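Local coordinates for protein P-granule scaffold (Caenorhabditis japonica, PDB 5W4A) that is a P-granule scaffold protein, classed as RNA-binding, that probably helps assemble germ granules and may contribute to mRNA repression in them, at residues 118-123 and 147-152. Sequence-based numbering, arbitrary orientation.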
ATOM      1  N   ALA C 118     -21.932  -5.765  10.849  1.00 59.71           N
ATOM      2  CA  ALA C 118     -21.424  -7.126  10.648  1.00 59.53           C
ATOM      3  C   ALA C 118     -20.899  -7.331   9.227  1.00 47.64           C
ATOM      4  O   ALA C 118     -19.874  -8.000   9.024  1.00 37.29           O
ATOM      5  CB  ALA C 118     -22.524  -8.144  10.964  1.00 61.51           C
ATOM      6  N   ALA C 119     -21.589  -6.776   8.229  1.00 49.66           N
ATOM      7  CA  ALA C 119     -21.057  -6.801   6.870  1.00 45.07           C
ATOM      8  C   ALA C 119     -19.707  -6.102   6.807  1.00 47.33           C
ATOM      9  O   ALA C 119     -18.766  -6.603   6.175  1.00 39.45           O
ATOM     10  CB  ALA C 119     -22.038  -6.137   5.904  1.00 42.26           C
ATOM     11  N   LYS C 120     -19.590  -4.940   7.456  1.00 47.26           N
ATOM     12  CA  LYS C 120     -18.343  -4.188   7.388  1.00 47.68           C
ATOM     13  C   LYS C 120     -17.196  -4.919   8.087  1.00 49.56           C
ATOM     14  O   LYS C 120     -16.048  -4.810   7.649  1.00 32.80           O
ATOM     15  CB  LYS C 120     -18.550  -2.787   7.971  1.00 45.16           C
ATOM     16  CG  LYS C 120     -19.373  -1.858   7.054  1.00 48.98           C
ATOM     17  CD  LYS C 120     -19.322  -0.403   7.518  1.00 56.35           C
ATOM     18  CE  LYS C 120     -19.924   0.532   6.485  1.00 65.43           C
ATOM     19  NZ  LYS C 120     -20.053   1.922   7.013  1.00 70.32           N
ATOM     20  N   LYS C 121     -17.469  -5.683   9.151  1.00 40.87           N
ATOM     21  CA  LYS C 121     -16.395  -6.464   9.768  1.00 37.89           C
ATOM     22  C   LYS C 121     -15.988  -7.640   8.882  1.00 38.35           C
ATOM     23  O   LYS C 121     -14.792  -7.942   8.752  1.00 31.43           O
ATOM     24  CB  LYS C 121     -16.816  -6.965  11.152  1.00 48.33           C
ATOM     25  CG  LYS C 121     -17.505  -5.934  12.050  1.00 58.16           C
ATOM     26  CD  LYS C 121     -16.885  -4.527  12.014  1.00 61.50           C
ATOM     27  CE  LYS C 121     -15.641  -4.425  12.889  1.00 65.38           C
ATOM     28  NZ  LYS C 121     -15.113  -3.030  12.964  1.00 81.88           N
ATOM     29  N   LYS C 122     -16.964  -8.328   8.278  1.00 33.41           N
ATOM     30  CA  LYS C 122     -16.637  -9.382   7.322  1.00 33.86           C
ATOM     31  C   LYS C 122     -15.878  -8.806   6.142  1.00 30.21           C
ATOM     32  O   LYS C 122     -14.898  -9.400   5.663  1.00 29.84           O
ATOM     33  CB  LYS C 122     -17.905 -10.086   6.819  1.00 39.23           C
ATOM     34  CG  LYS C 122     -18.496 -11.077   7.797  1.00 59.12           C
ATOM     35  CD  LYS C 122     -19.711 -11.784   7.202  1.00 64.90           C
ATOM     36  CE  LYS C 122     -20.553 -12.449   8.290  1.00 68.35           C
ATOM     37  NZ  LYS C 122     -21.143 -11.448   9.229  1.00 71.01           N
ATOM     38  N   LEU C 123     -16.312  -7.641   5.659  1.00 30.08           N
ATOM     39  CA  LEU C 123     -15.609  -7.024   4.542  1.00 28.19           C
ATOM     40  C   LEU C 123     -14.211  -6.594   4.953  1.00 24.16           C
ATOM     41  O   LEU C 123     -13.279  -6.710   4.156  1.00 23.56           O
ATOM     42  CB  LEU C 123     -16.386  -5.820   3.989  1.00 35.76           C
ATOM     43  CG  LEU C 123     -17.580  -6.160   3.088  1.00 43.29           C
ATOM     44  CD1 LEU C 123     -18.191  -4.904   2.534  1.00 41.63           C
ATOM     45  CD2 LEU C 123     -17.199  -7.090   1.949  1.00 46.29           C
ATOM     46  N   THR C 147     -11.897   2.235   2.181  1.00 18.99           N
ATOM     47  CA  THR C 147     -12.536   3.538   2.027  1.00 21.50           C
ATOM     48  C   THR C 147     -13.973   3.526   2.563  1.00 21.21           C
ATOM     49  O   THR C 147     -14.364   4.412   3.340  1.00 21.92           O
ATOM     50  CB  THR C 147     -12.493   3.916   0.542  1.00 17.71           C
ATOM     51  OG1 THR C 147     -11.133   4.101   0.148  1.00 21.36           O
ATOM     52  CG2 THR C 147     -13.247   5.234   0.298  1.00 22.97           C
ATOM     53  N   ILE C 148     -14.754   2.502   2.189  1.00 19.92           N
ATOM     54  CA  ILE C 148     -16.138   2.338   2.643  1.00 21.10           C
ATOM     55  C   ILE C 148     -16.202   2.258   4.169  1.00 25.19           C
ATOM     56  O   ILE C 148     -17.113   2.821   4.805  1.00 23.95           O
ATOM     57  CB  ILE C 148     -16.752   1.078   1.991  1.00 24.52           C
ATOM     58  CG1 ILE C 148     -16.945   1.300   0.482  1.00 27.34           C
ATOM     59  CG2 ILE C 148     -18.067   0.696   2.678  1.00 34.57           C
ATOM     60  CD1 ILE C 148     -17.116  -0.024  -0.273  1.00 32.49           C
ATOM     61  N   ASN C 149     -15.239   1.569   4.779  1.00 21.69           N
ATOM     62  CA  ASN C 149     -15.238   1.347   6.223  1.00 22.50           C
ATOM     63  C   ASN C 149     -14.669   2.522   7.004  1.00 28.51           C
ATOM     64  O   ASN C 149     -14.708   2.491   8.245  1.00 26.93           O
ATOM     65  CB  ASN C 149     -14.455   0.079   6.537  1.00 25.40           C
ATOM     66  CG  ASN C 149     -15.278  -1.180   6.327  1.00 26.19           C
ATOM     67  OD1 ASN C 149     -16.504  -1.130   6.220  1.00 29.63           O
ATOM     68  ND2 ASN C 149     -14.605  -2.321   6.282  1.00 25.01           N
ATOM     69  N   SER C 150     -14.150   3.540   6.321  1.00 22.11           N
ATOM     70  CA  SER C 150     -13.617   4.720   6.991  1.00 22.79           C
ATOM     71  C   SER C 150     -14.763   5.544   7.562  1.00 29.46           C
ATOM     72  O   SER C 150     -15.816   5.689   6.942  1.00 30.12           O
ATOM     73  CB  SER C 150     -12.812   5.577   6.019  1.00 23.42           C
ATOM     74  OG  SER C 150     -11.648   4.896   5.624  1.00 24.48           O
ATOM     75  N   GLU C 151     -14.562   6.095   8.747  1.00 24.64           N
ATOM     76  CA  GLU C 151     -15.653   6.839   9.368  1.00 27.34           C
ATOM     77  C   GLU C 151     -15.554   8.351   9.192  1.00 40.65           C
ATOM     78  O   GLU C 151     -16.580   9.009   9.002  1.00 62.34           O
ATOM     79  CB  GLU C 151     -15.757   6.480  10.857  1.00 31.62           C
ATOM     80  CG  GLU C 151     -16.465   5.131  11.105  1.00 38.41           C
ATOM     81  CD  GLU C 151     -17.938   5.128  10.670  1.00 38.84           C
ATOM     82  OE1 GLU C 151     -18.554   6.221  10.606  1.00 43.45           O
ATOM     83  OE2 GLU C 151     -18.470   4.034  10.374  1.00 54.74           O
ATOM     84  N   GLU C 152     -14.362   8.920   9.232  1.00 26.42           N
ATOM     85  CA  GLU C 152     -14.150  10.356   9.165  1.00 29.36           C
ATOM     86  C   GLU C 152     -13.314  10.674   7.929  1.00 25.96           C
ATOM     87  O   GLU C 152     -12.643   9.797   7.375  1.00 24.08           O
ATOM     88  CB  GLU C 152     -13.448  10.885  10.433  1.00 30.34           C
ATOM     89  CG  GLU C 152     -14.223  10.639  11.728  1.00 43.83           C
ATOM     90  CD  GLU C 152     -15.648  11.179  11.677  1.00 53.57           C
ATOM     91  OE1 GLU C 152     -15.901  12.172  10.951  1.00 60.65           O
ATOM     92  OE2 GLU C 152     -16.524  10.600  12.361  1.00 62.70           O
TER
HETATM   93  O   HOH W   1     -17.922   3.727   7.463  1.00 46.17           O
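The side chains of K120 and N149 run antiparallel, each passing alongside the other, an example of a long side chain used along its stem as well as at its tip. The lysine leaves its helix with CG beside the backbone N (chi1 -73°) and then runs fully extended, which lays its methylenes along the amide of N149. OD1 of N149 rests against this aliphatic stem, 3.1 Å from CG and 3.2 Å from CD of K120; it is buried there with no polar partner. The other branch of the amide reaches back to the helix backbone, where N149 ND2 donates a weak, bent hydrogen bond to K120 O (3.2 Å, 134°). With an alanine here, K120 O would probably lose this side-chain donor and the lysine methylenes the amide that lies against them. At the far end, K120 NZ donates to a water at 2.8 Å; this water can donate to I148 O and S150 O, both 2.9 Å from it, though acceptors in reach outnumber its protons. The carboxylate of E151, with OE2 4.3 Å from K120 NZ, is too far for a salt bridge but probably favours the ammonium's position. The contact ties helix 116-131, near its start, to the segment following helix 136-148; L123 and I148 both pack on L111 of the preceding loop, and E155 of helix 153-160 accepts a hydrogen bond from E151 N.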